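PDB 3OEP: putative uncharacterized protein TTHA0988 from Thermus thermophilus, which is of unknown function but is a KipI-KipA homologue with cyclophilin-like relatives, once mistaken for an allophanate hydrolase. Local coordinates for residues V290-Y296 and R331-A337; R384-F390 and W478-A483. All blocks are in the same frame, centred on the assembly; numbering follows the deposited sequence.

Contact 1: residues V290-Y296 and R331-A337; sequences VAAFAGY and RGYLAVA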
ATOM      1  N   VAL A 290      -2.771 -30.250  -8.267  1.00 14.20           N
ATOM      2  CA  VAL A 290      -4.168 -29.903  -8.159  1.00 13.31           C
ATOM      3  C   VAL A 290      -4.206 -28.414  -7.869  1.00 12.80           C
ATOM      4  O   VAL A 290      -3.572 -27.929  -6.925  1.00 14.66           O
ATOM      5  CB  VAL A 290      -4.899 -30.720  -7.101  1.00 14.44           C
ATOM      6  CG1 VAL A 290      -6.324 -30.201  -6.904  1.00 16.06           C
ATOM      7  CG2 VAL A 290      -4.926 -32.182  -7.523  1.00 16.83           C
ATOM      8  N   ALA A 291      -4.896 -27.689  -8.738  1.00 13.73           N
ATOM      9  CA  ALA A 291      -4.968 -26.242  -8.665  1.00 12.82           C
ATOM     10  C   ALA A 291      -6.422 -25.802  -8.696  1.00 13.57           C
ATOM     11  O   ALA A 291      -7.308 -26.581  -9.047  1.00 14.31           O
ATOM     12  CB  ALA A 291      -4.185 -25.620  -9.840  1.00 11.87           C
ATOM     13  N   ALA A 292      -6.679 -24.558  -8.309  1.00 12.87           N
ATOM     14  CA  ALA A 292      -8.026 -24.009  -8.383  1.00 13.80           C
ATOM     15  C   ALA A 292      -7.979 -22.583  -8.891  1.00 13.37           C
ATOM     16  O   ALA A 292      -7.075 -21.822  -8.545  1.00 13.26           O
ATOM     17  CB  ALA A 292      -8.709 -24.053  -7.028  1.00 15.37           C
ATOM     18  N   PHE A 293      -8.969 -22.250  -9.712  1.00 13.08           N
ATOM     19  CA  PHE A 293      -9.115 -20.944 -10.309  1.00 13.62           C
ATOM     20  C   PHE A 293     -10.374 -20.298  -9.739  1.00 14.00           C
ATOM     21  O   PHE A 293     -11.427 -20.931  -9.668  1.00 13.75           O
ATOM     22  CB  PHE A 293      -9.202 -21.084 -11.832  1.00 14.23           C
ATOM     23  CG  PHE A 293      -9.589 -19.820 -12.535  1.00 17.03           C
ATOM     24  CD1 PHE A 293     -10.642 -19.812 -13.443  1.00 23.66           C
ATOM     25  CD2 PHE A 293      -8.917 -18.633 -12.281  1.00 18.37           C
ATOM     26  CE1 PHE A 293     -11.009 -18.645 -14.091  1.00 23.87           C
ATOM     27  CE2 PHE A 293      -9.281 -17.459 -12.928  1.00 23.92           C
ATOM     28  CZ  PHE A 293     -10.333 -17.468 -13.829  1.00 23.28           C
ATOM     29  N   ALA A 294     -10.245 -19.058  -9.274  1.00 14.17           N
ATOM     30  CA  ALA A 294     -11.381 -18.310  -8.743  1.00 14.98           C
ATOM     31  C   ALA A 294     -11.225 -16.839  -9.103  1.00 14.39           C
ATOM     32  O   ALA A 294     -10.172 -16.419  -9.585  1.00 15.47           O
ATOM     33  CB  ALA A 294     -11.500 -18.491  -7.230  1.00 14.99           C
ATOM     34  N   GLY A 295     -12.277 -16.065  -8.869  1.00 15.08           N
ATOM     35  CA  GLY A 295     -12.304 -14.668  -9.284  1.00 15.50           C
ATOM     36  C   GLY A 295     -13.068 -14.495 -10.578  1.00 15.79           C
ATOM     37  O   GLY A 295     -13.936 -15.308 -10.915  1.00 16.89           O
ATOM     38  N   TYR A 296     -12.753 -13.425 -11.301  1.00 17.24           N
ATOM     39  CA  TYR A 296     -13.550 -13.007 -12.445  1.00 16.94           C
ATOM     40  C   TYR A 296     -12.668 -12.495 -13.570  1.00 18.80           C
ATOM     41  O   TYR A 296     -11.473 -12.299 -13.390  1.00 21.28           O
ATOM     42  CB  TYR A 296     -14.538 -11.909 -12.026  1.00 17.88           C
ATOM     43  CG  TYR A 296     -15.382 -12.295 -10.834  1.00 16.70           C
ATOM     44  CD1 TYR A 296     -16.612 -12.917 -10.998  1.00 19.73           C
ATOM     45  CD2 TYR A 296     -14.940 -12.050  -9.536  1.00 16.77           C
ATOM     46  CE1 TYR A 296     -17.376 -13.288  -9.903  1.00 17.83           C
ATOM     47  CE2 TYR A 296     -15.693 -12.415  -8.441  1.00 16.92           C
ATOM     48  CZ  TYR A 296     -16.911 -13.031  -8.627  1.00 19.22           C
ATOM     49  OH  TYR A 296     -17.653 -13.392  -7.531  1.00 18.51           O
ATOM     50  N   ARG A 331      -9.889  -9.623 -12.437  1.00 14.67           N
ATOM     51  CA  ARG A 331      -8.896 -10.150 -11.500  1.00 13.41           C
ATOM     52  C   ARG A 331      -9.166 -11.603 -11.132  1.00 13.49           C
ATOM     53  O   ARG A 331     -10.217 -11.940 -10.594  1.00 13.45           O
ATOM     54  CB  ARG A 331      -8.865  -9.281 -10.249  1.00 15.19           C
ATOM     55  CG  ARG A 331      -7.666  -9.483  -9.342  1.00 16.51           C
ATOM     56  CD  ARG A 331      -7.571  -8.339  -8.322  1.00 18.72           C
ATOM     57  NE  ARG A 331      -7.598  -7.043  -9.004  1.00 18.52           N
ATOM     58  CZ  ARG A 331      -6.538  -6.370  -9.448  1.00 13.45           C
ATOM     59  NH1 ARG A 331      -5.304  -6.794  -9.224  1.00 19.00           N
ATOM     60  NH2 ARG A 331      -6.725  -5.225 -10.089  1.00 16.71           N
ATOM     61  N   GLY A 332      -8.191 -12.452 -11.429  1.00 13.96           N
ATOM     62  CA  GLY A 332      -8.286 -13.882 -11.163  1.00 13.96           C
ATOM     63  C   GLY A 332      -7.253 -14.342 -10.154  1.00 12.48           C
ATOM     64  O   GLY A 332      -6.251 -13.649  -9.904  1.00 11.60           O
ATOM     65  N   TYR A 333      -7.513 -15.517  -9.576  1.00 12.14           N
ATOM     66  CA  TYR A 333      -6.648 -16.154  -8.588  1.00 11.63           C
ATOM     67  C   TYR A 333      -6.397 -17.609  -8.946  1.00 12.28           C
ATOM     68  O   TYR A 333      -7.318 -18.331  -9.326  1.00 13.17           O
ATOM     69  CB  TYR A 333      -7.275 -16.080  -7.188  1.00 12.11           C
ATOM     70  CG  TYR A 333      -7.373 -14.658  -6.746  1.00 13.34           C
ATOM     71  CD1 TYR A 333      -8.491 -13.896  -7.052  1.00 13.84           C
ATOM     72  CD2 TYR A 333      -6.298 -14.041  -6.109  1.00 14.35           C
ATOM     73  CE1 TYR A 333      -8.557 -12.557  -6.697  1.00 13.49           C
ATOM     74  CE2 TYR A 333      -6.354 -12.706  -5.752  1.00 14.88           C
ATOM     75  CZ  TYR A 333      -7.479 -11.971  -6.044  1.00 16.36           C
ATOM     76  OH  TYR A 333      -7.522 -10.641  -5.695  1.00 15.89           O
ATOM     77  N   LEU A 334      -5.145 -18.030  -8.822  1.00 12.58           N
ATOM     78  CA  LEU A 334      -4.785 -19.425  -9.015  1.00 12.46           C
ATOM     79  C   LEU A 334      -4.098 -19.919  -7.754  1.00 12.40           C
ATOM     80  O   LEU A 334      -3.046 -19.405  -7.380  1.00 11.83           O
ATOM     81  CB  LEU A 334      -3.861 -19.580 -10.216  1.00 11.85           C
ATOM     82  CG  LEU A 334      -3.480 -21.012 -10.596  1.00 14.95           C
ATOM     83  CD1 LEU A 334      -4.687 -21.751 -11.152  1.00 14.09           C
ATOM     84  CD2 LEU A 334      -2.328 -20.991 -11.598  1.00 16.79           C
ATOM     85  N   ALA A 335      -4.707 -20.909  -7.106  1.00 11.53           N
ATOM     86  CA  ALA A 335      -4.139 -21.562  -5.930  1.00 10.61           C
ATOM     87  C   ALA A 335      -3.658 -22.954  -6.311  1.00 11.74           C
ATOM     88  O   ALA A 335      -4.166 -23.556  -7.258  1.00 13.33           O
ATOM     89  CB  ALA A 335      -5.174 -21.648  -4.826  1.00 10.29           C
ATOM     90  N   VAL A 336      -2.668 -23.453  -5.579  1.00 13.75           N
ATOM     91  CA  VAL A 336      -2.196 -24.822  -5.751  1.00 13.43           C
ATOM     92  C   VAL A 336      -2.200 -25.527  -4.407  1.00 13.60           C
ATOM     93  O   VAL A 336      -1.894 -24.922  -3.378  1.00 14.35           O
ATOM     94  CB  VAL A 336      -0.786 -24.879  -6.386  1.00 15.79           C
ATOM     95  CG1 VAL A 336      -0.818 -24.257  -7.787  1.00 17.45           C
ATOM     96  CG2 VAL A 336       0.234 -24.183  -5.504  1.00 16.12           C
ATOM     97  N   ALA A 337      -2.558 -26.807  -4.421  1.00 14.50           N
ATOM     98  CA  ALA A 337      -2.616 -27.601  -3.203  1.00 14.46           C
ATOM     99  C   ALA A 337      -1.252 -27.567  -2.523  1.00 15.48           C
ATOM    100  O   ALA A 337      -0.238 -27.924  -3.139  1.00 15.94           O
ATOM    101  CB  ALA A 337      -3.016 -29.030  -3.523  1.00 14.69           C
TER

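Contact 2: residues R384-F390 and W478-A483; sequences RPLPEAF and WLLGQA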
ATOM      1  N   ARG A 384     -20.285 -15.762  -5.872  1.00 31.23           N
ATOM      2  CA  ARG A 384     -21.264 -14.689  -5.939  1.00 33.20           C
ATOM      3  C   ARG A 384     -21.187 -14.045  -7.328  1.00 32.65           C
ATOM      4  O   ARG A 384     -20.096 -13.921  -7.895  1.00 29.09           O
ATOM      5  CB  ARG A 384     -21.005 -13.651  -4.839  1.00 33.97           C
ATOM      6  CG  ARG A 384     -19.680 -12.919  -4.953  1.00 37.02           C
ATOM      7  CD  ARG A 384     -19.369 -12.064  -3.721  1.00 41.88           C
ATOM      8  NE  ARG A 384     -19.043 -12.854  -2.534  1.00 46.44           N
ATOM      9  CZ  ARG A 384     -18.456 -12.373  -1.436  1.00 46.87           C
ATOM     10  NH1 ARG A 384     -18.107 -11.093  -1.351  1.00 46.94           N
ATOM     11  NH2 ARG A 384     -18.206 -13.184  -0.412  1.00 46.01           N
ATOM     12  N   PRO A 385     -22.338 -13.660  -7.900  1.00 32.77           N
ATOM     13  CA  PRO A 385     -22.249 -13.012  -9.204  1.00 31.68           C
ATOM     14  C   PRO A 385     -21.631 -11.618  -9.107  1.00 27.80           C
ATOM     15  O   PRO A 385     -21.772 -10.940  -8.085  1.00 28.85           O
ATOM     16  CB  PRO A 385     -23.709 -12.928  -9.658  1.00 33.94           C
ATOM     17  CG  PRO A 385     -24.509 -12.990  -8.413  1.00 34.66           C
ATOM     18  CD  PRO A 385     -23.735 -13.865  -7.477  1.00 35.21           C
ATOM     19  N   LEU A 386     -20.930 -11.222 -10.160  1.00 26.73           N
ATOM     20  CA  LEU A 386     -20.351  -9.893 -10.248  1.00 25.05           C
ATOM     21  C   LEU A 386     -21.307  -9.037 -11.065  1.00 24.94           C
ATOM     22  O   LEU A 386     -21.533  -9.328 -12.237  1.00 24.07           O
ATOM     23  CB  LEU A 386     -18.987  -9.957 -10.931  1.00 23.19           C
ATOM     24  CG  LEU A 386     -18.216  -8.644 -11.049  1.00 24.92           C
ATOM     25  CD1 LEU A 386     -17.831  -8.107  -9.681  1.00 21.91           C
ATOM     26  CD2 LEU A 386     -16.986  -8.844 -11.915  1.00 24.89           C
ATOM     27  N   PRO A 387     -21.881  -7.986 -10.454  1.00 26.51           N
ATOM     28  CA  PRO A 387     -22.844  -7.168 -11.193  1.00 27.45           C
ATOM     29  C   PRO A 387     -22.173  -6.271 -12.232  1.00 26.21           C
ATOM     30  O   PRO A 387     -20.980  -5.980 -12.119  1.00 24.87           O
ATOM     31  CB  PRO A 387     -23.509  -6.337 -10.095  1.00 26.91           C
ATOM     32  CG  PRO A 387     -22.483  -6.213  -9.039  1.00 28.27           C
ATOM     33  CD  PRO A 387     -21.644  -7.468  -9.095  1.00 26.39           C
ATOM     34  N   GLU A 388     -22.944  -5.852 -13.236  1.00 25.88           N
ATOM     35  CA  GLU A 388     -22.432  -5.009 -14.322  1.00 25.90           C
ATOM     36  C   GLU A 388     -22.160  -3.580 -13.852  1.00 23.33           C
ATOM     37  O   GLU A 388     -21.255  -2.921 -14.359  1.00 23.80           O
ATOM     38  CB  GLU A 388     -23.410  -4.992 -15.502  1.00 28.41           C
ATOM     39  N   ALA A 389     -22.962  -3.110 -12.897  1.00 22.71           N
ATOM     40  CA  ALA A 389     -22.738  -1.824 -12.235  1.00 22.45           C
ATOM     41  C   ALA A 389     -22.638  -2.065 -10.732  1.00 20.71           C
ATOM     42  O   ALA A 389     -23.284  -2.968 -10.206  1.00 23.45           O
ATOM     43  CB  ALA A 389     -23.872  -0.870 -12.542  1.00 23.70           C
ATOM     44  N   PHE A 390     -21.838  -1.259 -10.045  1.00 20.36           N
ATOM     45  CA  PHE A 390     -21.585  -1.465  -8.616  1.00 19.35           C
ATOM     46  C   PHE A 390     -22.419  -0.527  -7.755  1.00 20.16           C
ATOM     47  O   PHE A 390     -22.447   0.681  -7.980  1.00 22.23           O
ATOM     48  CB  PHE A 390     -20.108  -1.257  -8.271  1.00 19.93           C
ATOM     49  CG  PHE A 390     -19.159  -2.204  -8.964  1.00 19.04           C
ATOM     50  CD1 PHE A 390     -19.598  -3.391  -9.548  1.00 21.24           C
ATOM     51  CD2 PHE A 390     -17.801  -1.913  -8.994  1.00 19.44           C
ATOM     52  CE1 PHE A 390     -18.698  -4.252 -10.179  1.00 21.94           C
ATOM     53  CE2 PHE A 390     -16.906  -2.766  -9.611  1.00 19.86           C
ATOM     54  CZ  PHE A 390     -17.359  -3.938 -10.209  1.00 19.74           C
ATOM     55  N   TRP A 478     -14.603  -5.806  -2.165  1.00 16.65           N
ATOM     56  CA  TRP A 478     -14.283  -6.858  -3.143  1.00 16.60           C
ATOM     57  C   TRP A 478     -14.686  -6.448  -4.559  1.00 17.33           C
ATOM     58  O   TRP A 478     -14.014  -6.798  -5.529  1.00 17.00           O
ATOM     59  CB  TRP A 478     -14.937  -8.200  -2.765  1.00 19.15           C
ATOM     60  CG  TRP A 478     -16.427  -8.241  -2.969  1.00 20.40           C
ATOM     61  CD1 TRP A 478     -17.382  -7.774  -2.112  1.00 23.84           C
ATOM     62  CD2 TRP A 478     -17.133  -8.774  -4.101  1.00 22.07           C
ATOM     63  NE1 TRP A 478     -18.635  -7.975  -2.639  1.00 24.03           N
ATOM     64  CE2 TRP A 478     -18.511  -8.586  -3.860  1.00 21.99           C
ATOM     65  CE3 TRP A 478     -16.735  -9.378  -5.299  1.00 23.18           C
ATOM     66  CZ2 TRP A 478     -19.492  -8.989  -4.771  1.00 25.17           C
ATOM     67  CZ3 TRP A 478     -17.709  -9.787  -6.197  1.00 20.75           C
ATOM     68  CH2 TRP A 478     -19.072  -9.590  -5.929  1.00 21.27           C
ATOM     69  N   LEU A 479     -15.777  -5.695  -4.683  1.00 14.98           N
ATOM     70  CA  LEU A 479     -16.217  -5.215  -5.985  1.00 15.46           C
ATOM     71  C   LEU A 479     -15.156  -4.336  -6.631  1.00 15.42           C
ATOM     72  O   LEU A 479     -14.910  -4.442  -7.830  1.00 16.57           O
ATOM     73  CB  LEU A 479     -17.536  -4.445  -5.871  1.00 16.42           C
ATOM     74  CG  LEU A 479     -18.769  -5.258  -5.477  1.00 18.92           C
ATOM     75  CD1 LEU A 479     -19.900  -4.313  -5.090  1.00 22.24           C
ATOM     76  CD2 LEU A 479     -19.203  -6.179  -6.606  1.00 20.88           C
ATOM     77  N   LEU A 480     -14.516  -3.482  -5.837  1.00 14.61           N
ATOM     78  CA  LEU A 480     -13.499  -2.581  -6.374  1.00 16.02           C
ATOM     79  C   LEU A 480     -12.218  -3.313  -6.762  1.00 15.79           C
ATOM     80  O   LEU A 480     -11.431  -2.806  -7.570  1.00 17.11           O
ATOM     81  CB  LEU A 480     -13.219  -1.443  -5.401  1.00 16.52           C
ATOM     82  CG  LEU A 480     -14.441  -0.552  -5.173  1.00 20.01           C
ATOM     83  CD1 LEU A 480     -14.111   0.570  -4.205  1.00 22.16           C
ATOM     84  CD2 LEU A 480     -14.977   0.008  -6.509  1.00 20.31           C
ATOM     85  N   GLY A 481     -12.025  -4.508  -6.201  1.00 14.85           N
ATOM     86  CA  GLY A 481     -10.999  -5.433  -6.672  1.00 15.64           C
ATOM     87  C   GLY A 481     -11.254  -5.932  -8.089  1.00 16.44           C
ATOM     88  O   GLY A 481     -10.362  -6.500  -8.716  1.00 18.35           O
ATOM     89  N   GLN A 482     -12.474  -5.726  -8.591  1.00 14.20           N
ATOM     90  CA  GLN A 482     -12.864  -6.156  -9.931  1.00 13.96           C
ATOM     91  C   GLN A 482     -13.248  -4.969 -10.819  1.00 14.38           C
ATOM     92  O   GLN A 482     -13.833  -5.156 -11.889  1.00 16.12           O
ATOM     93  CB  GLN A 482     -14.034  -7.132  -9.828  1.00 15.14           C
ATOM     94  CG  GLN A 482     -13.681  -8.424  -9.089  1.00 15.61           C
ATOM     95  CD  GLN A 482     -12.644  -9.254  -9.821  1.00 16.02           C
ATOM     96  OE1 GLN A 482     -12.424  -9.081 -11.025  1.00 15.76           O
ATOM     97  NE2 GLN A 482     -12.020 -10.186  -9.105  1.00 14.25           N
ATOM     98  N   ALA A 483     -12.889  -3.762 -10.387  1.00 14.17           N
ATOM     99  CA  ALA A 483     -13.212  -2.550 -11.136  1.00 15.61           C
ATOM    100  C   ALA A 483     -12.382  -2.466 -12.414  1.00 16.14           C
ATOM    101  O   ALA A 483     -11.228  -2.909 -12.452  1.00 16.94           O
ATOM    102  CB  ALA A 483     -12.969  -1.316 -10.273  1.00 15.64           C
TER

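Contact 1: residues V290-Y296 and R331-A337
Antiparallel pairing in a buried beta sheet sets Ala292 against Ala335 and Ala294 against Tyr333 as hydrogen-bonded pairs. Ala292 N reaches Ala335 O at 2.9 Å, and the return bond from Ala335 N to Ala292 O has the same length. Around the next such pair Tyr333 N donates to Ala294 O at 2.8 Å. Beyond them Ala337 N meets Val290 O almost head-on (2.9 Å, 169° at the hydrogen), whereas Tyr296 N approaches Arg331 O from above the carbonyl plane. The two strands are neighbours inside a five-stranded antiparallel sheet, with 273-277 beyond 331-336 and 311-315 beyond 289-295, so their outer backbone edges are paired as well. Ala291, Phe293, Leu334 and Val336 occupy one face. There Leu334 CD1 packs against Ala291 CB at 4.1 Å. With CG anti to the backbone nitrogen (chi1 170°), Phe293 turns its ring edge toward Tyr333 O, with CD2 3.4 Å from that oxygen. Its ring also meets that of Phe323, on strand 320-325 of the six-stranded sheet, so the two sheets touch here. Helix 255-264 covers the other face, Ala292 touching Leu264 and Ala335 touching Asn262. Tyr333 lies on this face too, its ring edge near Ala294 O; its OH is hydrogen-bonded to Glu275, which also forms a salt bridge with Arg331, whose NE is hydrogen-bonded to Gly481 O. Gly295 adopts a positive phi (99°), where a beta carbon would jam against the preceding carbonyl and run into Arg331 O.

Contact 2: residues R384-F390 and W478-A483
Arg384 lies across one face of the Trp478 indole, while Leu479 CD2 packs on the opposite face. Arg384 CD makes a CH-pi contact, 3.4 Å from the centroid of the six-membered ring, and CZ lies 4.5 Å from that of the five-membered ring in a cation-pi contact. A bend at chi3 (71°) carries the guanidinium over the pyrrole part, where it stands upright, its plane 89° from the indole and NH1 leading. A second CH-pi contact places Leu479 CB over the centre of the Phe390 ring, at 4.0 Å.

Apolar packing fills in between. Leu386 CD1 touches Trp478 CZ3, Leu479 CD2 and Gln482 CB, each at 3.9 Å, and Pro387 CD meets Leu479 CD2 at 3.7 Å. Were Trp478 an alanine, the Arg384 guanidinium would probably lose its aromatic mate and a gap would open beside Leu386 CD1.

The Gln482 amide turns to hydrogen-bonding partners beyond the two segments: Asp254, Val330 and Arg331. The loop leading into strand 390-396 is therefore held against the short helix 477-480 and its following turn by dispersion and pi contacts rather than by directional bonds between the segments.

The two contacts show how bonding changes with place in a fold. Contact 1 is almost wholly buried and joins neighbouring strands through regular backbone bonds; contact 2 is partly buried, with Arg384, Pro385 and Pro387 on its exposed side, and joins a loop to a short helix through side chains. They hold different elements: contact 1 the interior of the five-stranded sheet, contact 2 the approach to the separate seven-stranded sheet that strand 390-396 enters. Yet they touch. Tyr296 and Arg331, at one end of contact 1, probably hydrogen-bond to the Arg384 and Gly481 carbonyls, and the Tyr296 ring packs on Leu386 and Gln482, bridging the two regions.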